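PDB 2EVE: hypothetical protein PSPTO5229 from Pseudomonas syringae pv. tomato str. DC3000, which is of unknown function but consists of an EVE domain, related to the PUA fold, which makes a role in nucleic acid binding plausible. Local coordinates for residues K23-G28 with W94-I99; F37-A42 with K67-D72; I62-K67 with G100-F105. One frame throughout, in Å; residues are numbered along the deposited sequence.

Contact 1. Residues K23-G28 with W94-I99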
ATOM      1  N   LYS A  23      13.117   2.577   6.459  1.00 11.50           N
ATOM      2  CA  LYS A  23      12.718   2.910   5.103  1.00 11.58           C
ATOM      3  C   LYS A  23      12.982   1.672   4.267  1.00 11.09           C
ATOM      4  O   LYS A  23      13.883   0.882   4.570  1.00 10.88           O
ATOM      5  CB  LYS A  23      13.484   4.129   4.575  1.00 16.93           C
ATOM      6  CG  LYS A  23      14.760   3.863   3.811  1.00 19.71           C
ATOM      7  CD  LYS A  23      15.253   5.166   3.183  1.00 22.05           C
ATOM      8  CE  LYS A  23      16.582   4.998   2.469  1.00 23.33           C
ATOM      9  NZ  LYS A  23      16.492   4.151   1.251  1.00 26.65           N
ATOM     10  N   ALA A  24      12.172   1.489   3.233  1.00  8.59           N
ATOM     11  CA  ALA A  24      12.289   0.323   2.376  1.00  9.13           C
ATOM     12  C   ALA A  24      11.683   0.578   1.005  1.00  9.62           C
ATOM     13  O   ALA A  24      11.072   1.620   0.769  1.00  9.60           O
ATOM     14  CB  ALA A  24      11.587  -0.860   3.036  1.00 10.46           C
ATOM     15  N   ARG A  25      11.852  -0.383   0.104  1.00 10.07           N
ATOM     16  CA  ARG A  25      11.302  -0.268  -1.240  1.00  9.70           C
ATOM     17  C   ARG A  25       9.973  -1.002  -1.335  1.00 10.42           C
ATOM     18  O   ARG A  25       9.845  -2.141  -0.882  1.00 13.40           O
ATOM     19  CB  ARG A  25      12.265  -0.855  -2.276  1.00 10.52           C
ATOM     20  CG  ARG A  25      11.765  -0.738  -3.717  1.00 11.35           C
ATOM     21  CD  ARG A  25      12.764  -1.328  -4.697  1.00 11.86           C
ATOM     22  NE  ARG A  25      12.885  -2.775  -4.543  1.00 11.79           N
ATOM     23  CZ  ARG A  25      14.021  -3.444  -4.696  1.00 15.33           C
ATOM     24  NH1 ARG A  25      15.138  -2.795  -5.003  1.00 16.23           N
ATOM     25  NH2 ARG A  25      14.041  -4.761  -4.551  1.00 17.23           N
ATOM     26  N   TRP A  26       8.983  -0.336  -1.917  1.00  8.18           N
ATOM     27  CA  TRP A  26       7.671  -0.933  -2.117  1.00  7.67           C
ATOM     28  C   TRP A  26       7.676  -1.334  -3.582  1.00  7.73           C
ATOM     29  O   TRP A  26       7.779  -0.482  -4.459  1.00  9.32           O
ATOM     30  CB  TRP A  26       6.568   0.094  -1.869  1.00  8.74           C
ATOM     31  CG  TRP A  26       5.214  -0.522  -1.661  1.00  8.31           C
ATOM     32  CD1 TRP A  26       4.321  -0.910  -2.619  1.00  8.63           C
ATOM     33  CD2 TRP A  26       4.618  -0.844  -0.401  1.00  9.42           C
ATOM     34  NE1 TRP A  26       3.200  -1.461  -2.028  1.00  8.58           N
ATOM     35  CE2 TRP A  26       3.362  -1.435  -0.667  1.00  8.47           C
ATOM     36  CE3 TRP A  26       5.031  -0.701   0.930  1.00  9.88           C
ATOM     37  CZ2 TRP A  26       2.510  -1.873   0.354  1.00  9.50           C
ATOM     38  CZ3 TRP A  26       4.185  -1.136   1.945  1.00 10.25           C
ATOM     39  CH2 TRP A  26       2.941  -1.718   1.649  1.00  8.40           C
ATOM     40  N   ASP A  27       7.582  -2.629  -3.852  1.00  7.34           N
ATOM     41  CA  ASP A  27       7.604  -3.086  -5.230  1.00  8.07           C
ATOM     42  C   ASP A  27       6.574  -4.171  -5.471  1.00  8.34           C
ATOM     43  O   ASP A  27       5.711  -4.404  -4.632  1.00  8.49           O
ATOM     44  CB  ASP A  27       9.001  -3.608  -5.575  1.00  9.33           C
ATOM     45  CG  ASP A  27       9.503  -4.634  -4.579  1.00 12.12           C
ATOM     46  OD1 ASP A  27       8.718  -5.528  -4.201  1.00 12.11           O
ATOM     47  OD2 ASP A  27      10.685  -4.558  -4.176  1.00 11.39           O
ATOM     48  N   GLY A  28       6.656  -4.819  -6.628  1.00  6.70           N
ATOM     49  CA  GLY A  28       5.727  -5.894  -6.931  1.00  7.11           C
ATOM     50  C   GLY A  28       4.295  -5.500  -7.232  1.00  6.62           C
ATOM     51  O   GLY A  28       3.396  -6.347  -7.173  1.00  6.68           O
ATOM     52  N   TRP A  94       6.569  -1.260 -15.059  1.00 10.10           N
ATOM     53  CA  TRP A  94       6.266  -1.145 -13.638  1.00  9.19           C
ATOM     54  C   TRP A  94       7.110  -0.166 -12.840  1.00  8.62           C
ATOM     55  O   TRP A  94       8.265   0.103 -13.173  1.00  9.04           O
ATOM     56  CB  TRP A  94       6.342  -2.533 -13.006  1.00  9.71           C
ATOM     57  CG  TRP A  94       5.515  -3.525 -13.752  1.00  8.23           C
ATOM     58  CD1 TRP A  94       5.962  -4.611 -14.450  1.00  9.12           C
ATOM     59  CD2 TRP A  94       4.092  -3.508 -13.900  1.00  8.77           C
ATOM     60  NE1 TRP A  94       4.900  -5.273 -15.025  1.00  9.20           N
ATOM     61  CE2 TRP A  94       3.742  -4.613 -14.706  1.00  9.37           C
ATOM     62  CE3 TRP A  94       3.077  -2.659 -13.434  1.00  8.33           C
ATOM     63  CZ2 TRP A  94       2.417  -4.899 -15.051  1.00  9.73           C
ATOM     64  CZ3 TRP A  94       1.756  -2.942 -13.779  1.00 10.74           C
ATOM     65  CH2 TRP A  94       1.441  -4.054 -14.583  1.00 10.05           C
ATOM     66  N   SER A  95       6.517   0.348 -11.768  1.00  8.65           N
ATOM     67  CA  SER A  95       7.179   1.318 -10.904  1.00  7.83           C
ATOM     68  C   SER A  95       7.140   0.936  -9.435  1.00  7.36           C
ATOM     69  O   SER A  95       6.155   0.387  -8.944  1.00  9.06           O
ATOM     70  CB  SER A  95       6.520   2.692 -11.063  1.00  8.24           C
ATOM     71  OG  SER A  95       6.564   3.135 -12.406  1.00  9.93           O
ATOM     72  N   ALA A  96       8.228   1.243  -8.740  1.00  8.14           N
ATOM     73  CA  ALA A  96       8.338   0.991  -7.315  1.00  7.62           C
ATOM     74  C   ALA A  96       8.628   2.351  -6.705  1.00  8.84           C
ATOM     75  O   ALA A  96       8.782   3.340  -7.420  1.00  9.31           O
ATOM     76  CB  ALA A  96       9.493   0.040  -7.032  1.00  8.50           C
ATOM     77  N   LEU A  97       8.686   2.411  -5.384  1.00 10.22           N
ATOM     78  CA  LEU A  97       9.014   3.659  -4.719  1.00 10.96           C
ATOM     79  C   LEU A  97       9.512   3.336  -3.328  1.00 12.43           C
ATOM     80  O   LEU A  97       9.378   2.206  -2.868  1.00 12.55           O
ATOM     81  CB  LEU A  97       7.802   4.602  -4.685  1.00 16.78           C
ATOM     82  CG  LEU A  97       6.428   4.119  -4.212  1.00 17.52           C
ATOM     83  CD1 LEU A  97       6.458   3.792  -2.730  1.00 23.01           C
ATOM     84  CD2 LEU A  97       5.415   5.220  -4.496  1.00 20.52           C
ATOM     85  N   ASP A  98      10.124   4.311  -2.670  1.00  9.97           N
ATOM     86  CA  ASP A  98      10.627   4.075  -1.328  1.00 10.04           C
ATOM     87  C   ASP A  98       9.678   4.667  -0.305  1.00 10.08           C
ATOM     88  O   ASP A  98       9.165   5.774  -0.485  1.00 10.22           O
ATOM     89  CB  ASP A  98      12.018   4.687  -1.145  1.00 11.39           C
ATOM     90  CG  ASP A  98      13.049   4.102  -2.091  1.00 14.06           C
ATOM     91  OD1 ASP A  98      12.931   2.913  -2.459  1.00 17.70           O
ATOM     92  OD2 ASP A  98      13.989   4.837  -2.456  1.00 18.02           O
ATOM     93  N   ILE A  99       9.448   3.920   0.770  1.00  9.84           N
ATOM     94  CA  ILE A  99       8.559   4.358   1.835  1.00 10.17           C
ATOM     95  C   ILE A  99       9.272   4.379   3.182  1.00 10.46           C
ATOM     96  O   ILE A  99      10.323   3.765   3.355  1.00 10.72           O
ATOM     97  CB  ILE A  99       7.339   3.430   1.970  1.00 10.99           C
ATOM     98  CG1 ILE A  99       7.797   2.018   2.348  1.00 16.86           C
ATOM     99  CG2 ILE A  99       6.558   3.405   0.661  1.00 12.43           C
ATOM    100  CD1 ILE A  99       6.747   1.210   3.065  1.00 19.69           C
TER
HETATM  101  O   HOH W   1      15.371   6.375  -0.726  1.00 25.83           O
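W26 and I99 meet on one face of an antiparallel strand pair, 23-26 against 95-99, and the indole is best followed outward from its root. W26 CB lies 3.8 Å from L97 CD1. The ring is turned back beside its own carbonyl carbon, with CG opposite the backbone N (chi1 -163°), and this carries the six-membered ring over to the neighbouring strand. There W26 CE3 sits only 3.3 Å from I99 CD1, which comes in at the ring edge near its plane; W26 CZ3, the next atom round, is 3.6 Å from that same methyl. F47 and F49 meet the indole edge-to-face, and M6 and S8 of strand 3-8 also touch it, a buried surface wide enough for tryptophan. The pair forms the border of the mixed sheet of this PUA-related fold, strand 23-26 being outermost. Four backbone hydrogen bonds join it: A24 and I99 exchange two, W26 and L97 two more, the straightest being W26 N to L97 O at 2.7 Å and 176°. R25 and D98 carry their polar ends on the other face. R25 does not pair with D98 but bends at chi3 so that NE donates in the guanidinium plane to D27 OD2, 2.9 Å away, while D98 OD1 is hydrogen-bonded to Y70 OH. D98 OD2 instead receives a hydrogen bond from a water 2.7 Å away, and K23 NZ donates to that water. The compact A96 CB tucks 3.1 Å from W26 O and also packs on D27 CB.

Contact 2. Residues F37-A42 with K67-D72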
ATOM      1  N   PHE A  37      -1.766   4.999  -9.783  1.00  6.56           N
ATOM      2  CA  PHE A  37      -1.939   5.751  -8.545  1.00  6.09           C
ATOM      3  C   PHE A  37      -0.576   5.895  -7.867  1.00  7.16           C
ATOM      4  O   PHE A  37      -0.205   6.976  -7.411  1.00  7.64           O
ATOM      5  CB  PHE A  37      -2.905   5.041  -7.592  1.00  6.57           C
ATOM      6  CG  PHE A  37      -4.354   5.331  -7.866  1.00  7.43           C
ATOM      7  CD1 PHE A  37      -4.809   6.643  -7.948  1.00  7.30           C
ATOM      8  CD2 PHE A  37      -5.266   4.294  -8.021  1.00  9.40           C
ATOM      9  CE1 PHE A  37      -6.158   6.923  -8.181  1.00  6.53           C
ATOM     10  CE2 PHE A  37      -6.620   4.562  -8.256  1.00  9.67           C
ATOM     11  CZ  PHE A  37      -7.063   5.877  -8.335  1.00  9.81           C
ATOM     12  N   LEU A  38       0.176   4.799  -7.812  1.00  7.53           N
ATOM     13  CA  LEU A  38       1.492   4.817  -7.183  1.00  6.69           C
ATOM     14  C   LEU A  38       2.386   5.894  -7.796  1.00  8.43           C
ATOM     15  O   LEU A  38       3.110   6.589  -7.085  1.00  6.80           O
ATOM     16  CB  LEU A  38       2.143   3.433  -7.307  1.00  7.65           C
ATOM     17  CG  LEU A  38       3.510   3.211  -6.650  1.00  7.54           C
ATOM     18  CD1 LEU A  38       3.623   1.764  -6.199  1.00  9.76           C
ATOM     19  CD2 LEU A  38       4.623   3.568  -7.619  1.00 10.03           C
ATOM     20  N   ARG A  39       2.318   6.043  -9.114  1.00  6.79           N
ATOM     21  CA  ARG A  39       3.127   7.039  -9.809  1.00  6.63           C
ATOM     22  C   ARG A  39       2.746   8.481  -9.467  1.00  7.72           C
ATOM     23  O   ARG A  39       3.545   9.391  -9.672  1.00  8.55           O
ATOM     24  CB  ARG A  39       3.034   6.824 -11.321  1.00  5.02           C
ATOM     25  CG  ARG A  39       3.798   5.606 -11.812  1.00  6.72           C
ATOM     26  CD  ARG A  39       3.576   5.392 -13.297  1.00  5.74           C
ATOM     27  NE  ARG A  39       4.513   4.418 -13.848  1.00  6.57           N
ATOM     28  CZ  ARG A  39       4.559   4.080 -15.132  1.00  7.52           C
ATOM     29  NH1 ARG A  39       3.715   4.633 -16.001  1.00  8.21           N
ATOM     30  NH2 ARG A  39       5.465   3.205 -15.554  1.00  8.68           N
ATOM     31  N   THR A  40       1.536   8.699  -8.957  1.00  8.64           N
ATOM     32  CA  THR A  40       1.129  10.056  -8.610  1.00  7.86           C
ATOM     33  C   THR A  40       1.411  10.409  -7.150  1.00  8.16           C
ATOM     34  O   THR A  40       1.188  11.548  -6.725  1.00  8.49           O
ATOM     35  CB  THR A  40      -0.373  10.324  -8.913  1.00  6.78           C
ATOM     36  OG1 THR A  40      -1.211   9.493  -8.093  1.00  7.03           O
ATOM     37  CG2 THR A  40      -0.667  10.060 -10.385  1.00  8.28           C
HETATM   38  N   MSE A  41       1.904   9.443  -6.381  1.00  7.43           N
HETATM   39  CA  MSE A  41       2.235   9.695  -4.982  1.00  7.89           C
HETATM   40  C   MSE A  41       3.424  10.646  -4.931  1.00  9.08           C
HETATM   41  O   MSE A  41       4.315  10.584  -5.779  1.00 11.08           O
HETATM   42  CB  MSE A  41       2.570   8.383  -4.271  1.00  9.44           C
HETATM   43  CG  MSE A  41       1.383   7.448  -4.168  1.00  8.57           C
HETATM   44 SE   MSE A  41       1.844   5.748  -3.389  1.00 18.24          SE
HETATM   45  CE  MSE A  41       1.265   6.056  -1.575  1.00 19.22           C
ATOM     46  N   ALA A  42       3.430  11.530  -3.940  1.00  9.00           N
ATOM     47  CA  ALA A  42       4.507  12.504  -3.796  1.00  8.69           C
ATOM     48  C   ALA A  42       5.229  12.338  -2.468  1.00  7.50           C
ATOM     49  O   ALA A  42       4.690  11.754  -1.528  1.00  9.25           O
ATOM     50  CB  ALA A  42       3.945  13.910  -3.898  1.00 11.19           C
ATOM     51  N   LYS A  67      10.619   8.490  -1.441  1.00 11.46           N
ATOM     52  CA  LYS A  67      11.158   8.670  -2.789  1.00 12.56           C
ATOM     53  C   LYS A  67      10.065   8.307  -3.790  1.00 10.15           C
ATOM     54  O   LYS A  67       9.477   7.230  -3.703  1.00  9.79           O
ATOM     55  CB  LYS A  67      12.383   7.783  -2.996  1.00 14.09           C
ATOM     56  CG  LYS A  67      13.082   7.990  -4.323  1.00 18.74           C
ATOM     57  CD  LYS A  67      14.362   7.176  -4.355  1.00 22.10           C
ATOM     58  CE  LYS A  67      15.123   7.360  -5.645  1.00 23.96           C
ATOM     59  NZ  LYS A  67      16.404   6.606  -5.594  1.00 26.63           N
ATOM     60  N   THR A  68       9.791   9.204  -4.732  1.00  9.61           N
ATOM     61  CA  THR A  68       8.746   8.964  -5.717  1.00 10.34           C
ATOM     62  C   THR A  68       9.092   7.839  -6.687  1.00  9.91           C
ATOM     63  O   THR A  68      10.234   7.374  -6.758  1.00  9.56           O
ATOM     64  CB  THR A  68       8.393  10.250  -6.515  1.00 10.55           C
ATOM     65  OG1 THR A  68       9.547  10.725  -7.218  1.00 12.02           O
ATOM     66  CG2 THR A  68       7.886  11.343  -5.569  1.00 14.07           C
ATOM     67  N   ALA A  69       8.081   7.413  -7.434  1.00  9.40           N
ATOM     68  CA  ALA A  69       8.183   6.307  -8.380  1.00  9.27           C
ATOM     69  C   ALA A  69       9.368   6.243  -9.332  1.00  9.97           C
ATOM     70  O   ALA A  69       9.768   7.233  -9.940  1.00 10.18           O
ATOM     71  CB  ALA A  69       6.895   6.219  -9.180  1.00 10.28           C
ATOM     72  N   TYR A  70       9.910   5.039  -9.463  1.00 10.05           N
ATOM     73  CA  TYR A  70      11.016   4.780 -10.362  1.00 10.34           C
ATOM     74  C   TYR A  70      10.838   3.365 -10.905  1.00 10.77           C
ATOM     75  O   TYR A  70      10.098   2.568 -10.332  1.00 10.13           O
ATOM     76  CB  TYR A  70      12.350   4.947  -9.622  1.00  9.16           C
ATOM     77  CG  TYR A  70      12.518   4.099  -8.383  1.00 10.62           C
ATOM     78  CD1 TYR A  70      13.015   2.804  -8.471  1.00 11.48           C
ATOM     79  CD2 TYR A  70      12.229   4.610  -7.119  1.00 10.73           C
ATOM     80  CE1 TYR A  70      13.231   2.037  -7.335  1.00 12.31           C
ATOM     81  CE2 TYR A  70      12.438   3.848  -5.969  1.00 10.18           C
ATOM     82  CZ  TYR A  70      12.943   2.564  -6.087  1.00 11.65           C
ATOM     83  OH  TYR A  70      13.195   1.809  -4.966  1.00 13.23           O
ATOM     84  N   PRO A  71      11.494   3.037 -12.029  1.00 11.56           N
ATOM     85  CA  PRO A  71      11.359   1.692 -12.604  1.00 11.21           C
ATOM     86  C   PRO A  71      11.604   0.597 -11.571  1.00 10.55           C
ATOM     87  O   PRO A  71      12.628   0.590 -10.891  1.00 11.14           O
ATOM     88  CB  PRO A  71      12.392   1.698 -13.727  1.00 11.55           C
ATOM     89  CG  PRO A  71      12.365   3.135 -14.174  1.00  9.43           C
ATOM     90  CD  PRO A  71      12.372   3.878 -12.860  1.00  9.52           C
ATOM     91  N   ASP A  72      10.645  -0.320 -11.465  1.00 10.44           N
ATOM     92  CA  ASP A  72      10.698  -1.420 -10.505  1.00  9.75           C
ATOM     93  C   ASP A  72      11.764  -2.449 -10.866  1.00 10.24           C
ATOM     94  O   ASP A  72      11.605  -3.209 -11.816  1.00 10.27           O
ATOM     95  CB  ASP A  72       9.323  -2.093 -10.428  1.00  8.35           C
ATOM     96  CG  ASP A  72       9.228  -3.101  -9.304  1.00  9.64           C
ATOM     97  OD1 ASP A  72       8.106  -3.593  -9.051  1.00  9.67           O
ATOM     98  OD2 ASP A  72      10.267  -3.406  -8.676  1.00  8.88           O
TER
HETATM   99  O   HOH W   2       5.288   8.355  -7.118  1.00  8.56           O
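R39 and A69 bring their CA atoms to 5.3 Å where helix 32-40 and the turn after it pass strand 68-71. This is a helix lying against a strand of the PUA-related alpha-beta fold, just past the corner that the chain turns at K67. A69 carries the contact: its single methyl points at the helix, with CB 3.8 Å from L38 CD2 and 3.9 Å from R39 CA, and a small side chain suits so close a backbone approach. With CG opposite the backbone N (chi1 -177°), L38 brings CD2, one of its two branches, to the methyl; its side chain also packs on L97 of the adjoining strand. R39 lays the aliphatic CG alongside the same methyl, while its extended chain carries NE on to a hydrogen bond with S95 OG. Nearer the corner, T68 CG2 lies 3.7 Å from M41 O and 4.0 Å from A42 CA. M41, a selenomethionine, sends its own side chain away, against W4 and M6 of the sheet. F37 O accepts from both the N and the OG1 of T40, the hydroxyl at 2.8 Å. A water joins the two segments: it donates to L38 O and to M41 O, each at 2.8 Å, and accepts from A69 N at 3.0 Å.

Contact 3. Residues I62-K67 with G100-F105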
ATOM      1  N   ILE A  62       0.750   3.086   9.575  1.00  9.74           N
ATOM      2  CA  ILE A  62       0.910   4.197   8.649  1.00  9.80           C
ATOM      3  C   ILE A  62       2.348   4.309   8.151  1.00 10.63           C
ATOM      4  O   ILE A  62       3.298   4.084   8.902  1.00 10.12           O
ATOM      5  CB  ILE A  62       0.532   5.523   9.340  1.00 10.53           C
ATOM      6  CG1 ILE A  62      -0.907   5.443   9.849  1.00 10.85           C
ATOM      7  CG2 ILE A  62       0.704   6.687   8.377  1.00  8.86           C
ATOM      8  CD1 ILE A  62      -1.319   6.647  10.686  1.00 11.86           C
ATOM      9  N   GLY A  63       2.494   4.654   6.875  1.00 10.85           N
ATOM     10  CA  GLY A  63       3.809   4.831   6.286  1.00  9.79           C
ATOM     11  C   GLY A  63       3.818   6.143   5.523  1.00  9.35           C
ATOM     12  O   GLY A  63       2.782   6.794   5.412  1.00 10.01           O
ATOM     13  N   LYS A  64       4.974   6.544   5.008  1.00 10.18           N
ATOM     14  CA  LYS A  64       5.068   7.784   4.246  1.00 10.11           C
ATOM     15  C   LYS A  64       5.936   7.557   3.019  1.00 10.00           C
ATOM     16  O   LYS A  64       6.742   6.627   2.978  1.00 10.77           O
ATOM     17  CB  LYS A  64       5.666   8.907   5.104  1.00 10.82           C
ATOM     18  CG  LYS A  64       7.116   8.683   5.508  1.00 13.56           C
ATOM     19  CD  LYS A  64       7.586   9.780   6.452  1.00 16.01           C
ATOM     20  CE  LYS A  64       9.031   9.570   6.868  1.00 20.45           C
ATOM     21  NZ  LYS A  64       9.472  10.605   7.843  1.00 22.61           N
ATOM     22  N   ILE A  65       5.767   8.404   2.013  1.00  9.64           N
ATOM     23  CA  ILE A  65       6.552   8.269   0.795  1.00 10.09           C
ATOM     24  C   ILE A  65       7.846   9.063   0.931  1.00 10.01           C
ATOM     25  O   ILE A  65       7.820  10.264   1.182  1.00 11.04           O
ATOM     26  CB  ILE A  65       5.761   8.784  -0.420  1.00 10.78           C
ATOM     27  CG1 ILE A  65       4.422   8.037  -0.519  1.00 12.47           C
ATOM     28  CG2 ILE A  65       6.589   8.632  -1.688  1.00 12.76           C
ATOM     29  CD1 ILE A  65       4.543   6.517  -0.504  1.00 13.03           C
ATOM     30  N   VAL A  66       8.980   8.390   0.772  1.00 10.23           N
ATOM     31  CA  VAL A  66      10.262   9.074   0.892  1.00 12.26           C
ATOM     32  C   VAL A  66      10.914   9.335  -0.459  1.00 12.99           C
ATOM     33  O   VAL A  66      11.675  10.290  -0.609  1.00 14.83           O
ATOM     34  CB  VAL A  66      11.224   8.289   1.809  1.00 15.95           C
ATOM     35  CG1 VAL A  66      10.578   8.086   3.169  1.00 14.65           C
ATOM     36  CG2 VAL A  66      11.578   6.962   1.185  1.00 17.44           C
ATOM     37  N   LYS A  67      10.619   8.490  -1.441  1.00 11.46           N
ATOM     38  CA  LYS A  67      11.158   8.670  -2.789  1.00 12.56           C
ATOM     39  C   LYS A  67      10.065   8.307  -3.790  1.00 10.15           C
ATOM     40  O   LYS A  67       9.477   7.230  -3.703  1.00  9.79           O
ATOM     41  CB  LYS A  67      12.383   7.783  -2.996  1.00 14.09           C
ATOM     42  CG  LYS A  67      13.082   7.990  -4.323  1.00 18.74           C
ATOM     43  CD  LYS A  67      14.362   7.176  -4.355  1.00 22.10           C
ATOM     44  CE  LYS A  67      15.123   7.360  -5.645  1.00 23.96           C
ATOM     45  NZ  LYS A  67      16.404   6.606  -5.594  1.00 26.63           N
ATOM     46  N   GLY A 100       8.682   5.095   4.132  1.00  9.65           N
ATOM     47  CA  GLY A 100       9.257   5.182   5.460  1.00  9.70           C
ATOM     48  C   GLY A 100       8.227   4.910   6.540  1.00 10.31           C
ATOM     49  O   GLY A 100       7.024   5.059   6.318  1.00 10.53           O
ATOM     50  N   PHE A 101       8.696   4.513   7.718  1.00  9.23           N
ATOM     51  CA  PHE A 101       7.797   4.213   8.825  1.00  9.89           C
ATOM     52  C   PHE A 101       7.225   5.462   9.479  1.00  9.79           C
ATOM     53  O   PHE A 101       7.917   6.468   9.643  1.00 10.87           O
ATOM     54  CB  PHE A 101       8.523   3.378   9.888  1.00 10.62           C
ATOM     55  CG  PHE A 101       7.675   3.046  11.086  1.00 12.13           C
ATOM     56  CD1 PHE A 101       7.829   3.740  12.283  1.00 10.53           C
ATOM     57  CD2 PHE A 101       6.721   2.037  11.014  1.00 11.35           C
ATOM     58  CE1 PHE A 101       7.041   3.432  13.398  1.00 12.20           C
ATOM     59  CE2 PHE A 101       5.929   1.718  12.118  1.00 12.87           C
ATOM     60  CZ  PHE A 101       6.090   2.418  13.313  1.00 11.15           C
ATOM     61  N   VAL A 102       5.944   5.399   9.828  1.00 11.28           N
ATOM     62  CA  VAL A 102       5.291   6.507  10.508  1.00 11.69           C
ATOM     63  C   VAL A 102       4.686   6.015  11.822  1.00 12.41           C
ATOM     64  O   VAL A 102       4.988   6.556  12.882  1.00 12.39           O
ATOM     65  CB  VAL A 102       4.188   7.164   9.634  1.00 10.59           C
ATOM     66  CG1 VAL A 102       3.436   8.211  10.452  1.00 13.37           C
ATOM     67  CG2 VAL A 102       4.815   7.825   8.413  1.00 12.65           C
ATOM     68  N   ASP A 103       3.851   4.981  11.767  1.00 12.06           N
ATOM     69  CA  ASP A 103       3.242   4.476  12.992  1.00 13.28           C
ATOM     70  C   ASP A 103       2.731   3.049  12.856  1.00 12.31           C
ATOM     71  O   ASP A 103       2.450   2.572  11.756  1.00 12.76           O
ATOM     72  CB  ASP A 103       2.102   5.417  13.417  1.00 14.54           C
ATOM     73  CG  ASP A 103       1.638   5.180  14.848  1.00 19.77           C
ATOM     74  OD1 ASP A 103       2.445   4.712  15.678  1.00 22.77           O
ATOM     75  OD2 ASP A 103       0.464   5.485  15.148  1.00 22.49           O
ATOM     76  N   ILE A 104       2.637   2.357  13.986  1.00 12.60           N
ATOM     77  CA  ILE A 104       2.139   0.993  13.996  1.00 13.01           C
ATOM     78  C   ILE A 104       1.002   0.934  15.009  1.00 15.32           C
ATOM     79  O   ILE A 104       1.119   1.451  16.122  1.00 16.00           O
ATOM     80  CB  ILE A 104       3.255  -0.018  14.363  1.00 14.33           C
ATOM     81  CG1 ILE A 104       2.684  -1.434  14.380  1.00 15.28           C
ATOM     82  CG2 ILE A 104       3.893   0.362  15.693  1.00 15.49           C
ATOM     83  CD1 ILE A 104       3.724  -2.513  14.584  1.00 17.32           C
ATOM     84  N   PHE A 105      -0.110   0.332  14.606  1.00 15.05           N
ATOM     85  CA  PHE A 105      -1.278   0.228  15.468  1.00 16.46           C
ATOM     86  C   PHE A 105      -1.154  -0.924  16.458  1.00 18.59           C
ATOM     87  O   PHE A 105      -0.624  -1.987  16.133  1.00 18.08           O
ATOM     88  CB  PHE A 105      -2.546   0.029  14.624  1.00 15.77           C
ATOM     89  CG  PHE A 105      -2.876   1.186  13.709  1.00 14.91           C
ATOM     90  CD1 PHE A 105      -2.160   2.378  13.761  1.00 15.70           C
ATOM     91  CD2 PHE A 105      -3.928   1.081  12.802  1.00 16.73           C
ATOM     92  CE1 PHE A 105      -2.493   3.451  12.927  1.00 17.74           C
ATOM     93  CE2 PHE A 105      -4.267   2.145  11.967  1.00 17.85           C
ATOM     94  CZ  PHE A 105      -3.549   3.331  12.029  1.00 16.61           C
TER
HETATM   95  O   HOH W   3       8.198   9.306  10.214  1.00 34.91           O
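I62 faces two residues at once, V102 and D103, which makes this a classic beta bulge: I62 O accepts from V102 N and from D103 N, each 3.1 Å away. Both donors approach from the same face of the carbonyl plane, and the two bonds differ in straightness, 137° from V102 and 167° from D103. V102, the first bulge residue, has psi -55° in place of an extended value, and its side chain faces strand 62-65. V102 CB rests 3.7 Å from I62 CG2, while V102 CG2 lies 3.6 Å from K64 CB. Past the bulge, I62 N closes its pair on D103 O at 2.8 Å, and I62 CG1 lies 4.0 Å from F105 CE1. I62 also touches W142 and L146 of the C-terminal helix, so a branched apolar residue is well placed there. The strands are antiparallel neighbours inside the mixed sheet of this PUA-related fold, and the extra residue on strand 95-110 shifts their register by one between I62 and G63. At the other end K64 and G100 exchange two backbone hydrogen bonds. G100, without a side chain, leaves its face of the strand to V66 CG1, 3.9 Å from G100 CA, and to the aliphatic part of K64. K64 is extended beyond CG and its ammonium group donates to a water, which in turn donates to F101 O at 2.9 Å. D103 forms a salt bridge to R149 of the same C-terminal helix, and its backbone N lies over the centre of one face of the F101 ring.

Overall arrangement
Each contact uses strand 58-71 or strand 95-110, neighbours in one mixed six-stranded sheet. Contact 1 adds the outermost strand 23-26 to the start of 95-110, contact 3 joins its continuation to 58-71, and contact 2 sets helix 32-40 against the last part of 58-71. The centres of contact 1 and contact 2 lie about 8 Å apart. Those of contact 1 and contact 3 are about 12 Å apart, and those of contact 2 and contact 3, which share K67, about 15 Å. Along the chain, contact 2 is nested within the loop closed by contact 1, whereas contact 3 alternates with both. Contacts 1 and 3 thus tie strand 95-110 to its two neighbours, while contact 2 places the helix on strand 58-71 past its corner.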